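Local coordinates for protein putative zinc protease (Bordetella pertussis, PDB 3IH6) that probably acts as a zinc-dependent metalloendopeptidase of the peptidase M16 family, this chain being one piece of it, of the domain type called inactive, at residues E[37-42]-E[162-167]; E[47-52]-E[122-127]; E[57-62]-E[105-110]; E[114-119]-E[172-177]. All coordinates share one frame; numbering follows the deposited sequence.

In the fold
The four contacts join helices, or the turns leading into them, of an alpha-beta domain with a five-stranded antiparallel sheet. Helix 39-52 serves twice: its first turn meets helix 157-167 in interaction 1, partly exposed, the contact's centre about 15 Å from that of the chain, while its last turns cross helix 118-136 in interaction 2, the most central, its centre about 8 Å from that of the chain. Interaction 4 is also buried and abuts interaction 2 where F116 packs on A47 and I50. Arginines donating to backbone carbonyls mark interactions 1 and 2, a glutamine accepting from a backbone N-H marks interaction 4, and interaction 3, between helices 58-63 and 97-109, has no hydrogen bond across it.

Interaction 1: E[37-42]-E[162-167]; sequences GSPDFV and RDRVRE
R164 and V165 of helix 157-167 meet the start of helix 39-52, the arginine reaching past its N-terminus and the valine packing on its first turn. Along 162-167, R164 is the first to touch. Its CB lies 3.9 Å from V42 CG2, and from there the chain runs extended to NE (chi2 168°, chi3 166°), which carries the guanidinium to the turn before the helix. There both terminal nitrogens converge on one carbonyl oxygen: R164 NH2 donates to G37 O at 3.0 Å, and NH1 adds a weak, bent bond to the same atom. NH2 stands above the carbonyl plane of G37. The backbone N of P39 sits over one guanidinium face, 4.0 Å above its plane. A water accepts from V42 N, and weakly from R164 NH1, and donates to S38 O at 2.6 Å. V165 follows, its CG2 touching V42 CB at 3.8 Å; V165 also packs on W128 and L129 of helix 118-136. S38, at the N-cap, takes a weak capping bond from D40 N through OG. The result is a helix N-terminus with a serine N-cap, its preceding turn clasped by an arginine from a neighbouring helix in the alpha-helical part of this M16 domain.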
loop_
_atom_site.group_PDB
_atom_site.type_symbol
_atom_site.label_atom_id
_atom_site.label_comp_id
_atom_site.label_asym_id
_atom_site.label_seq_id
_atom_site.Cartn_x
_atom_site.Cartn_y
_atom_site.Cartn_z
ATOM N N GLY E 37 -27.246 -6.100 -9.584
ATOM C CA GLY E 37 -27.909 -5.244 -10.562
ATOM C C GLY E 37 -29.151 -4.516 -10.050
ATOM O O GLY E 37 -29.675 -3.595 -10.719
ATOM N N SER E 38 -29.638 -4.930 -8.887
ATOM C CA SER E 38 -30.821 -4.323 -8.278
ATOM C C SER E 38 -30.467 -2.984 -7.597
ATOM O O SER E 38 -29.418 -2.894 -6.950
ATOM C CB SER E 38 -31.375 -5.290 -7.233
ATOM O OG SER E 38 -32.286 -4.666 -6.346
ATOM N N PRO E 39 -31.330 -1.939 -7.742
ATOM C CA PRO E 39 -31.306 -0.689 -6.937
ATOM C C PRO E 39 -30.998 -0.933 -5.442
ATOM O O PRO E 39 -30.094 -0.300 -4.852
ATOM C CB PRO E 39 -32.751 -0.149 -7.091
ATOM C CG PRO E 39 -33.398 -1.002 -8.152
ATOM C CD PRO E 39 -32.356 -1.858 -8.792
ATOM N N ASP E 40 -31.698 -1.897 -4.856
ATOM C CA ASP E 40 -31.501 -2.295 -3.447
ATOM C C ASP E 40 -30.084 -2.653 -3.031
ATOM O O ASP E 40 -29.702 -2.523 -1.856
ATOM C CB ASP E 40 -32.465 -3.435 -3.110
ATOM C CG ASP E 40 -33.904 -2.983 -3.226
ATOM O OD1 ASP E 40 -34.093 -1.761 -3.066
ATOM O OD2 ASP E 40 -34.810 -3.804 -3.522
ATOM N N PHE E 41 -29.285 -3.105 -3.973
ATOM C CA PHE E 41 -27.971 -3.601 -3.577
ATOM C C PHE E 41 -27.188 -2.492 -2.900
ATOM O O PHE E 41 -26.665 -2.692 -1.796
ATOM C CB PHE E 41 -27.213 -4.217 -4.761
ATOM C CG PHE E 41 -25.855 -4.766 -4.402
ATOM C CD1 PHE E 41 -25.689 -6.132 -4.179
ATOM C CD2 PHE E 41 -24.743 -3.926 -4.313
ATOM C CE1 PHE E 41 -24.463 -6.661 -3.865
ATOM C CE2 PHE E 41 -23.492 -4.446 -4.019
ATOM C CZ PHE E 41 -23.346 -5.828 -3.809
ATOM N N VAL E 42 -27.075 -1.331 -3.533
ATOM C CA VAL E 42 -26.321 -0.274 -2.871
ATOM C C VAL E 42 -26.983 0.224 -1.613
ATOM O O VAL E 42 -26.268 0.647 -0.673
ATOM C CB VAL E 42 -25.880 0.900 -3.764
ATOM C CG1 VAL E 42 -25.059 0.386 -4.898
ATOM C CG2 VAL E 42 -27.034 1.685 -4.247
ATOM N N ARG E 162 -21.798 3.550 -8.519
ATOM C CA ARG E 162 -21.406 4.914 -8.166
ATOM C C ARG E 162 -22.548 5.900 -8.385
ATOM O O ARG E 162 -22.833 6.728 -7.505
ATOM C CB ARG E 162 -20.175 5.349 -8.984
ATOM C CG ARG E 162 -19.409 6.531 -8.403
ATOM C CD ARG E 162 -19.868 7.839 -8.974
ATOM N NE ARG E 162 -19.491 7.916 -10.375
ATOM C CZ ARG E 162 -18.806 8.915 -10.912
ATOM N NH1 ARG E 162 -18.501 8.879 -12.208
ATOM N NH2 ARG E 162 -18.453 9.955 -10.166
ATOM N N ASP E 163 -23.203 5.815 -9.551
ATOM C CA ASP E 163 -24.268 6.759 -9.876
ATOM C C ASP E 163 -25.453 6.601 -8.946
ATOM O O ASP E 163 -26.008 7.591 -8.474
ATOM C CB ASP E 163 -24.705 6.675 -11.346
ATOM C CG ASP E 163 -23.689 7.325 -12.293
ATOM O OD1 ASP E 163 -23.000 8.295 -11.879
ATOM O OD2 ASP E 163 -23.574 6.843 -13.442
ATOM N N ARG E 164 -25.804 5.351 -8.668
ATOM C CA ARG E 164 -26.896 5.008 -7.748
ATOM C C ARG E 164 -26.606 5.493 -6.332
ATOM O O ARG E 164 -27.495 5.901 -5.630
ATOM C CB ARG E 164 -27.075 3.504 -7.719
ATOM C CG ARG E 164 -27.758 2.948 -8.955
ATOM C CD ARG E 164 -27.650 1.441 -8.995
ATOM N NE ARG E 164 -28.587 0.915 -9.994
ATOM C CZ ARG E 164 -28.661 -0.350 -10.406
ATOM N NH1 ARG E 164 -27.844 -1.289 -9.927
ATOM N NH2 ARG E 164 -29.552 -0.670 -11.320
ATOM N N VAL E 165 -25.340 5.447 -5.926
ATOM C CA VAL E 165 -24.969 5.916 -4.586
ATOM C C VAL E 165 -25.057 7.436 -4.499
ATOM O O VAL E 165 -25.632 7.969 -3.551
ATOM C CB VAL E 165 -23.569 5.399 -4.159
ATOM C CG1 VAL E 165 -22.974 6.250 -3.000
ATOM C CG2 VAL E 165 -23.651 3.941 -3.795
ATOM N N ARG E 166 -24.511 8.143 -5.474
ATOM C CA ARG E 166 -24.589 9.607 -5.424
ATOM C C ARG E 166 -26.014 10.168 -5.479
ATOM O O ARG E 166 -26.229 11.267 -4.997
ATOM C CB ARG E 166 -23.670 10.270 -6.444
ATOM C CG ARG E 166 -23.863 9.816 -7.844
ATOM C CD ARG E 166 -22.651 10.181 -8.677
ATOM N NE ARG E 166 -22.819 11.432 -9.410
ATOM C CZ ARG E 166 -23.616 11.587 -10.466
ATOM N NH1 ARG E 166 -24.347 10.569 -10.919
ATOM N NH2 ARG E 166 -23.691 12.775 -11.064
ATOM N N GLU E 167 -26.978 9.397 -5.998
ATOM C CA GLU E 167 -28.363 9.846 -6.154
ATOM C C GLU E 167 -29.330 9.215 -5.150
ATOM O O GLU E 167 -30.513 9.563 -5.096
ATOM C CB GLU E 167 -28.832 9.581 -7.584
HETATM O O HOH W 1 -27.427 -1.203 -6.771
#

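Interaction 2: E[47-52]-E[122-127]; sequences AATILA and ERARSK
The shortest direct polar bond between the two helices runs from R123 NH1 to T49 O, 3.1 Å long with an N-H...O angle of 144°. The donor stands above the carbonyl plane of T49, and the oxygen is tilted slightly from the plane of the guanidinium. R123 NH2 reaches the next carbonyl, I50 O, at 3.4 Å in a weak but nearly straight bond that lies in the guanidinium plane. The two nitrogens thus span successive carbonyls near the C-terminal end of helix 39-52, where the helix dipole would be expected to suit a positive group. A bend at chi3 (61°) in an otherwise extended R123 chain turns the guanidinium back toward these carbonyls.

Beside this grip the packing is apolar. The methyl of A124 faces helix 39-52 and rests between two side chains, with A124 CB 3.8 Å from I50 CG1 and 3.9 Å from T49 CG2. The same T49 methyl also meets K127 CD at 3.7 Å, the two side chains meeting at a slant. The other branch of the threonine, OG1, pairs at 2.5 Å with a water that donates to A124 O, adding a bridge between the helices. With A124 the small residue at the crossing, the local axes approach to 8.7 Å at an angle of 117°, a steep helix-helix packing deep in the alpha-beta fold of this M16 domain.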
loop_
_atom_site.group_PDB
_atom_site.type_symbol
_atom_site.label_atom_id
_atom_site.label_comp_id
_atom_site.label_asym_id
_atom_site.label_seq_id
_atom_site.Cartn_x
_atom_site.Cartn_y
_atom_site.Cartn_z
ATOM N N ALA E 47 -26.474 1.007 4.071
ATOM C CA ALA E 47 -27.060 0.634 5.351
ATOM C C ALA E 47 -26.072 -0.043 6.296
ATOM O O ALA E 47 -26.026 0.281 7.499
ATOM C CB ALA E 47 -28.218 -0.273 5.125
ATOM N N ALA E 48 -25.314 -1.026 5.793
ATOM C CA ALA E 48 -24.402 -1.740 6.678
ATOM C C ALA E 48 -23.371 -0.790 7.294
ATOM O O ALA E 48 -22.957 -0.974 8.428
ATOM C CB ALA E 48 -23.743 -2.911 5.955
ATOM N N THR E 49 -22.996 0.249 6.570
ATOM C CA THR E 49 -22.080 1.266 7.109
ATOM C C THR E 49 -22.778 2.102 8.175
ATOM O O THR E 49 -22.161 2.463 9.173
ATOM C CB THR E 49 -21.630 2.254 6.008
ATOM O OG1 THR E 49 -20.861 1.589 5.031
ATOM C CG2 THR E 49 -20.801 3.395 6.568
ATOM N N ILE E 50 -24.058 2.422 7.959
ATOM C CA ILE E 50 -24.795 3.162 8.967
ATOM C C ILE E 50 -24.937 2.315 10.228
ATOM O O ILE E 50 -24.846 2.839 11.313
ATOM C CB ILE E 50 -26.193 3.578 8.488
ATOM C CG1 ILE E 50 -26.095 4.633 7.365
ATOM C CG2 ILE E 50 -27.074 4.030 9.704
ATOM C CD1 ILE E 50 -27.393 4.790 6.561
ATOM N N LEU E 51 -25.167 1.021 10.069
ATOM C CA LEU E 51 -25.372 0.105 11.194
ATOM C C LEU E 51 -24.135 -0.246 11.967
ATOM O O LEU E 51 -24.198 -0.509 13.187
ATOM C CB LEU E 51 -26.035 -1.223 10.714
ATOM C CG LEU E 51 -27.420 -0.937 10.111
ATOM C CD1 LEU E 51 -27.823 -2.006 9.124
ATOM C CD2 LEU E 51 -28.480 -0.715 11.200
ATOM N N ALA E 52 -23.008 -0.289 11.282
ATOM C CA ALA E 52 -21.858 -0.997 11.845
ATOM C C ALA E 52 -20.612 -0.186 12.019
ATOM O O ALA E 52 -19.758 -0.576 12.765
ATOM C CB ALA E 52 -21.566 -2.283 11.017
ATOM N N GLU E 122 -25.764 10.561 4.591
ATOM C CA GLU E 122 -24.647 11.324 4.073
ATOM C C GLU E 122 -23.333 10.764 4.632
ATOM O O GLU E 122 -22.329 10.762 3.927
ATOM C CB GLU E 122 -24.771 12.806 4.410
ATOM C CG GLU E 122 -25.888 13.579 3.719
ATOM C CD GLU E 122 -25.907 13.377 2.206
ATOM O OE1 GLU E 122 -24.888 12.962 1.610
ATOM O OE2 GLU E 122 -26.966 13.638 1.598
ATOM N N ARG E 123 -23.313 10.318 5.898
ATOM C CA ARG E 123 -22.074 9.706 6.421
ATOM C C ARG E 123 -21.649 8.450 5.592
ATOM O O ARG E 123 -20.497 8.324 5.143
ATOM C CB ARG E 123 -22.186 9.384 7.916
ATOM C CG ARG E 123 -21.092 8.418 8.399
ATOM C CD ARG E 123 -21.017 8.215 9.922
ATOM N NE ARG E 123 -22.228 7.657 10.519
ATOM C CZ ARG E 123 -22.553 6.353 10.623
ATOM N NH1 ARG E 123 -21.789 5.386 10.115
ATOM N NH2 ARG E 123 -23.687 6.013 11.234
ATOM N N ALA E 124 -22.610 7.558 5.345
ATOM C CA ALA E 124 -22.350 6.345 4.581
ATOM C C ALA E 124 -22.047 6.638 3.110
ATOM O O ALA E 124 -21.151 5.987 2.514
ATOM C CB ALA E 124 -23.503 5.418 4.700
ATOM N N ARG E 125 -22.736 7.648 2.556
ATOM C CA ARG E 125 -22.498 8.062 1.163
ATOM C C ARG E 125 -21.104 8.625 0.987
ATOM O O ARG E 125 -20.401 8.270 0.035
ATOM C CB ARG E 125 -23.540 9.096 0.670
ATOM C CG ARG E 125 -23.700 9.079 -0.856
ATOM C CD ARG E 125 -24.140 10.404 -1.525
ATOM N NE ARG E 125 -25.178 11.143 -0.798
ATOM C CZ ARG E 125 -26.485 10.930 -0.907
ATOM N NH1 ARG E 125 -27.321 11.670 -0.196
ATOM N NH2 ARG E 125 -26.972 10.010 -1.728
ATOM N N SER E 126 -20.695 9.525 1.882
ATOM C CA SER E 126 -19.339 10.106 1.762
ATOM C C SER E 126 -18.234 9.034 1.789
ATOM O O SER E 126 -17.318 9.041 0.944
ATOM C CB SER E 126 -19.080 11.194 2.805
ATOM O OG SER E 126 -17.849 11.866 2.514
ATOM N N LYS E 127 -18.341 8.106 2.740
ATOM C CA LYS E 127 -17.391 7.000 2.862
ATOM C C LYS E 127 -17.306 6.173 1.572
ATOM O O LYS E 127 -16.202 5.867 1.061
ATOM C CB LYS E 127 -17.784 6.099 4.036
ATOM C CG LYS E 127 -16.911 4.853 4.164
ATOM C CD LYS E 127 -17.362 3.981 5.348
ATOM C CE LYS E 127 -16.146 3.335 6.000
ATOM N NZ LYS E 127 -15.854 2.001 5.424
HETATM O O HOH W 2 -20.780 2.825 2.828
#

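Interaction 3: E[57-62]-E[105-110]; sequences SRLYHA and TATLES
R58, L59 and A62 on one helix pack against T107 and L108 on another in a roughly antiparallel helix pair, part of the helical layer packed on the sheet of this M16 domain. The short axes run at 143° to each other and come no nearer than 9.9 Å, and no hydrogen bond joins the two segments.

Apolar contact does the joining. L59 and L108 meet at their methyls, CD1 of L59 lying 4.1 Å from CD2 of L108, with the two side chains crossing at about a right angle; both also touch F87 of strand 84-90, which places them on the sheet side of the pair. T107 uses both branches. Its CG2, anti to the backbone N because OG1 sits at chi1 -55°, lies 3.8 Å from R58 CB.

The polar ends at the contact bond outside it. R58 meets T107 through CB, while its guanidinium is engaged by E120 in a salt bridge and by K114 O. T107 OG1 is hydrogen-bonded to T103 O of its own helix, and the same OG1 lies 3.6 Å from A62 CB.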
loop_
_atom_site.group_PDB
_atom_site.type_symbol
_atom_site.label_atom_id
_atom_site.label_comp_id
_atom_site.label_asym_id
_atom_site.label_seq_id
_atom_site.Cartn_x
_atom_site.Cartn_y
_atom_site.Cartn_z
ATOM N N SER E 57 -22.718 4.443 14.943
ATOM C CA SER E 57 -23.468 3.436 14.191
ATOM C C SER E 57 -24.580 2.823 15.084
ATOM O O SER E 57 -24.451 2.838 16.290
ATOM C CB SER E 57 -22.530 2.340 13.737
ATOM O OG SER E 57 -22.120 1.575 14.865
ATOM N N ARG E 58 -25.622 2.247 14.492
ATOM C CA ARG E 58 -26.776 1.767 15.256
ATOM C C ARG E 58 -26.340 0.620 16.175
ATOM O O ARG E 58 -26.624 0.632 17.383
ATOM C CB ARG E 58 -27.940 1.339 14.335
ATOM C CG ARG E 58 -28.564 2.445 13.437
ATOM C CD ARG E 58 -29.164 3.617 14.295
ATOM N NE ARG E 58 -29.923 4.628 13.537
ATOM C CZ ARG E 58 -31.217 4.516 13.226
ATOM N NH1 ARG E 58 -31.910 3.431 13.566
ATOM N NH2 ARG E 58 -31.820 5.464 12.531
ATOM N N LEU E 59 -25.629 -0.358 15.614
ATOM C CA LEU E 59 -25.091 -1.454 16.405
ATOM C C LEU E 59 -24.201 -0.982 17.572
ATOM O O LEU E 59 -24.379 -1.426 18.722
ATOM C CB LEU E 59 -24.377 -2.494 15.529
ATOM C CG LEU E 59 -25.294 -3.261 14.556
ATOM C CD1 LEU E 59 -24.484 -4.132 13.531
ATOM C CD2 LEU E 59 -26.247 -4.123 15.319
ATOM N N TYR E 60 -23.236 -0.126 17.272
ATOM C CA TYR E 60 -22.314 0.285 18.300
ATOM C C TYR E 60 -23.088 0.882 19.458
ATOM O O TYR E 60 -22.894 0.476 20.597
ATOM C CB TYR E 60 -21.251 1.251 17.768
ATOM C CG TYR E 60 -20.130 1.577 18.766
ATOM C CD1 TYR E 60 -18.890 0.935 18.667
ATOM C CD2 TYR E 60 -20.299 2.557 19.782
ATOM C CE1 TYR E 60 -17.836 1.205 19.561
ATOM C CE2 TYR E 60 -19.225 2.857 20.696
ATOM C CZ TYR E 60 -17.999 2.174 20.540
ATOM O OH TYR E 60 -16.953 2.432 21.370
ATOM N N HIS E 61 -24.000 1.799 19.159
ATOM C CA HIS E 61 -24.751 2.462 20.208
ATOM C C HIS E 61 -25.640 1.514 21.042
ATOM O O HIS E 61 -25.815 1.725 22.236
ATOM C CB HIS E 61 -25.609 3.578 19.618
ATOM C CG HIS E 61 -26.123 4.516 20.649
ATOM N ND1 HIS E 61 -25.328 5.479 21.227
ATOM C CD2 HIS E 61 -27.335 4.614 21.244
ATOM C CE1 HIS E 61 -26.031 6.140 22.126
ATOM N NE2 HIS E 61 -27.248 5.627 22.164
ATOM N N ALA E 62 -26.194 0.480 20.406
ATOM C CA ALA E 62 -27.077 -0.461 21.106
ATOM C C ALA E 62 -26.291 -1.429 21.980
ATOM O O ALA E 62 -26.742 -1.786 23.063
ATOM C CB ALA E 62 -27.940 -1.225 20.102
ATOM N N THR E 105 -29.880 -8.450 16.662
ATOM C CA THR E 105 -30.902 -8.731 15.642
ATOM C C THR E 105 -32.124 -7.811 15.797
ATOM O O THR E 105 -32.727 -7.407 14.803
ATOM C CB THR E 105 -31.388 -10.197 15.655
ATOM O OG1 THR E 105 -31.912 -10.509 16.952
ATOM C CG2 THR E 105 -30.273 -11.169 15.291
ATOM N N ALA E 106 -32.505 -7.485 17.031
ATOM C CA ALA E 106 -33.573 -6.474 17.233
ATOM C C ALA E 106 -33.247 -5.142 16.569
ATOM O O ALA E 106 -34.117 -4.506 15.995
ATOM C CB ALA E 106 -33.885 -6.281 18.693
ATOM N N THR E 107 -31.993 -4.708 16.611
ATOM C CA THR E 107 -31.642 -3.378 16.064
ATOM C C THR E 107 -31.734 -3.444 14.559
ATOM O O THR E 107 -32.255 -2.529 13.898
ATOM C CB THR E 107 -30.170 -2.992 16.426
ATOM O OG1 THR E 107 -29.983 -3.072 17.836
ATOM C CG2 THR E 107 -29.785 -1.610 15.890
ATOM N N LEU E 108 -31.219 -4.540 14.020
ATOM C CA LEU E 108 -31.149 -4.733 12.574
ATOM C C LEU E 108 -32.530 -4.841 11.954
ATOM O O LEU E 108 -32.795 -4.238 10.929
ATOM C CB LEU E 108 -30.324 -5.978 12.227
ATOM C CG LEU E 108 -28.823 -5.913 12.488
ATOM C CD1 LEU E 108 -28.142 -7.293 12.275
ATOM C CD2 LEU E 108 -28.125 -4.813 11.701
ATOM N N GLU E 109 -33.412 -5.590 12.606
ATOM C CA GLU E 109 -34.732 -5.898 12.090
ATOM C C GLU E 109 -35.849 -4.957 12.549
ATOM O O GLU E 109 -37.033 -5.138 12.187
ATOM C CB GLU E 109 -35.047 -7.345 12.432
ATOM C CG GLU E 109 -33.913 -8.255 11.958
ATOM C CD GLU E 109 -34.053 -9.674 12.419
ATOM O OE1 GLU E 109 -35.086 -10.046 13.047
ATOM O OE2 GLU E 109 -33.127 -10.439 12.126
ATOM N N SER E 110 -35.495 -3.907 13.282
ATOM C CA SER E 110 -36.532 -2.938 13.655
ATOM C C SER E 110 -36.304 -1.493 13.175
ATOM O O SER E 110 -36.842 -0.542 13.738
ATOM C CB SER E 110 -36.780 -2.997 15.162
ATOM O OG SER E 110 -35.689 -2.401 15.842
#

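Interaction 4: E[114-119]-E[172-177]; sequences KPFSQE and DVQRAA
F116, in the turn leading into helix 118-136, points its side chain at helix 170-180 and meets Q174 first. Its CB lies 3.8 Å from Q174 OE1, and CG and CD1 stay close to the same oxygen, at 3.6 Å for F116 CD1. The oxygen stands obliquely to the ring, and the ring and amide planes are 69° apart. Further along, CD1 approaches V173 CG1. F116 CE1 then reaches A177 CB at 3.7 Å, and CZ lies near the same methyl, which meets the ring at its edge, as does V173 O. Beyond the two segments the ring is covered by A47 and I50 of helix 39-52 and by L170.

The amide of Q174 fixes the backbone beside this ring. Its chain leaves with CG anti to the backbone N and bends at chi2 (77°), bringing OE1 to F116 N; that bond is 2.9 Å long with an N-H...O angle of 145°, the donor tilted from the plane of the amide carbonyl. OE1 also accepts from a water at 2.9 Å, which donates to F116 O too, so Q174 is joined to both the N-H and the carbonyl of F116. The amide further lies against P115, with P115 CB 3.6 Å from Q174 OE1, and NE2 donates to L111 O. S117 follows as the N-cap, its OG accepting from E120 N. The turn before an N-capped helix, its backbone gripped by a glutamine and its phenylalanine packed between helices, thus docks the start of helix 118-136 against helix 170-180 in the helical layer of this M16 domain.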
loop_
_atom_site.group_PDB
_atom_site.type_symbol
_atom_site.label_atom_id
_atom_site.label_comp_id
_atom_site.label_asym_id
_atom_site.label_seq_id
_atom_site.Cartn_x
_atom_site.Cartn_y
_atom_site.Cartn_z
ATOM N N LYS E 114 -37.318 2.821 13.532
ATOM C CA LYS E 114 -36.171 3.639 13.872
ATOM C C LYS E 114 -35.378 4.088 12.604
ATOM O O LYS E 114 -34.197 3.783 12.492
ATOM C CB LYS E 114 -35.263 2.834 14.819
ATOM C CG LYS E 114 -34.658 3.651 15.955
ATOM C CD LYS E 114 -33.920 2.736 16.943
ATOM C CE LYS E 114 -33.303 3.519 18.109
ATOM N NZ LYS E 114 -32.363 4.554 17.613
ATOM N N PRO E 115 -36.033 4.806 11.666
ATOM C CA PRO E 115 -35.557 5.061 10.294
ATOM C C PRO E 115 -34.256 5.869 10.213
ATOM O O PRO E 115 -34.030 6.774 10.997
ATOM C CB PRO E 115 -36.679 5.889 9.677
ATOM C CG PRO E 115 -37.288 6.604 10.818
ATOM C CD PRO E 115 -37.209 5.639 11.990
ATOM N N PHE E 116 -33.404 5.516 9.267
ATOM C CA PHE E 116 -32.219 6.289 8.973
ATOM C C PHE E 116 -32.511 7.807 8.874
ATOM O O PHE E 116 -33.540 8.235 8.303
ATOM C CB PHE E 116 -31.609 5.783 7.655
ATOM C CG PHE E 116 -31.163 4.333 7.699
ATOM C CD1 PHE E 116 -31.384 3.489 6.616
ATOM C CD2 PHE E 116 -30.512 3.811 8.821
ATOM C CE1 PHE E 116 -30.959 2.142 6.650
ATOM C CE2 PHE E 116 -30.100 2.434 8.869
ATOM C CZ PHE E 116 -30.328 1.619 7.801
ATOM N N SER E 117 -31.589 8.602 9.421
ATOM C CA SER E 117 -31.603 10.042 9.277
ATOM C C SER E 117 -30.883 10.423 7.987
ATOM O O SER E 117 -30.064 9.629 7.472
ATOM C CB SER E 117 -30.847 10.669 10.432
ATOM O OG SER E 117 -29.451 10.391 10.287
ATOM N N GLN E 118 -31.153 11.639 7.499
ATOM C CA GLN E 118 -30.485 12.189 6.297
ATOM C C GLN E 118 -28.984 12.217 6.507
ATOM O O GLN E 118 -28.218 11.800 5.616
ATOM C CB GLN E 118 -30.990 13.610 5.950
ATOM C CG GLN E 118 -30.581 14.149 4.567
ATOM C CD GLN E 118 -30.739 13.136 3.440
ATOM O OE1 GLN E 118 -31.727 12.403 3.362
ATOM N NE2 GLN E 118 -29.727 13.058 2.578
ATOM N N GLU E 119 -28.592 12.699 7.690
ATOM C CA GLU E 119 -27.183 12.779 8.131
ATOM C C GLU E 119 -26.488 11.411 8.144
ATOM O O GLU E 119 -25.296 11.286 7.818
ATOM C CB GLU E 119 -27.139 13.416 9.541
ATOM C CG GLU E 119 -25.733 13.660 10.122
ATOM C CD GLU E 119 -25.771 14.302 11.510
ATOM O OE1 GLU E 119 -26.828 14.858 11.870
ATOM O OE2 GLU E 119 -24.754 14.260 12.249
ATOM N N ASP E 172 -35.336 5.019 -0.324
ATOM C CA ASP E 172 -34.842 3.811 -1.000
ATOM C C ASP E 172 -33.819 3.013 -0.221
ATOM O O ASP E 172 -33.803 1.776 -0.298
ATOM C CB ASP E 172 -34.287 4.179 -2.372
ATOM C CG ASP E 172 -35.377 4.686 -3.294
ATOM O OD1 ASP E 172 -36.533 4.218 -3.164
ATOM O OD2 ASP E 172 -35.098 5.555 -4.135
ATOM N N VAL E 173 -32.949 3.714 0.508
ATOM C CA VAL E 173 -32.020 3.023 1.359
ATOM C C VAL E 173 -32.779 2.402 2.547
ATOM O O VAL E 173 -32.515 1.257 2.900
ATOM C CB VAL E 173 -30.828 3.916 1.799
ATOM C CG1 VAL E 173 -29.882 3.132 2.709
ATOM C CG2 VAL E 173 -30.061 4.451 0.576
ATOM N N GLN E 174 -33.749 3.140 3.116
ATOM C CA GLN E 174 -34.600 2.597 4.190
ATOM C C GLN E 174 -35.315 1.343 3.719
ATOM O O GLN E 174 -35.253 0.285 4.363
ATOM C CB GLN E 174 -35.632 3.627 4.656
ATOM C CG GLN E 174 -36.566 3.158 5.793
ATOM C CD GLN E 174 -35.916 3.150 7.166
ATOM O OE1 GLN E 174 -34.857 3.786 7.385
ATOM N NE2 GLN E 174 -36.538 2.430 8.113
ATOM N N ARG E 175 -36.027 1.468 2.602
ATOM C CA ARG E 175 -36.822 0.346 2.098
ATOM C C ARG E 175 -35.957 -0.892 1.871
ATOM O O ARG E 175 -36.348 -2.008 2.239
ATOM C CB ARG E 175 -37.534 0.714 0.807
ATOM C CG ARG E 175 -38.010 -0.516 0.049
ATOM C CD ARG E 175 -38.840 -0.155 -1.122
ATOM N NE ARG E 175 -38.163 0.825 -1.971
ATOM C CZ ARG E 175 -37.223 0.533 -2.864
ATOM N NH1 ARG E 175 -36.818 -0.727 -3.031
ATOM N NH2 ARG E 175 -36.691 1.514 -3.588
ATOM N N ALA E 176 -34.783 -0.698 1.274
ATOM C CA ALA E 176 -33.829 -1.806 1.048
ATOM C C ALA E 176 -33.434 -2.528 2.352
ATOM O O ALA E 176 -33.559 -3.755 2.482
ATOM C CB ALA E 176 -32.596 -1.305 0.294
ATOM N N ALA E 177 -32.970 -1.769 3.322
ATOM C CA ALA E 177 -32.577 -2.349 4.599
ATOM C C ALA E 177 -33.768 -2.996 5.259
ATOM O O ALA E 177 -33.658 -4.129 5.757
ATOM C CB ALA E 177 -31.993 -1.273 5.518
HETATM O O HOH W 3 -35.020 6.573 6.588
#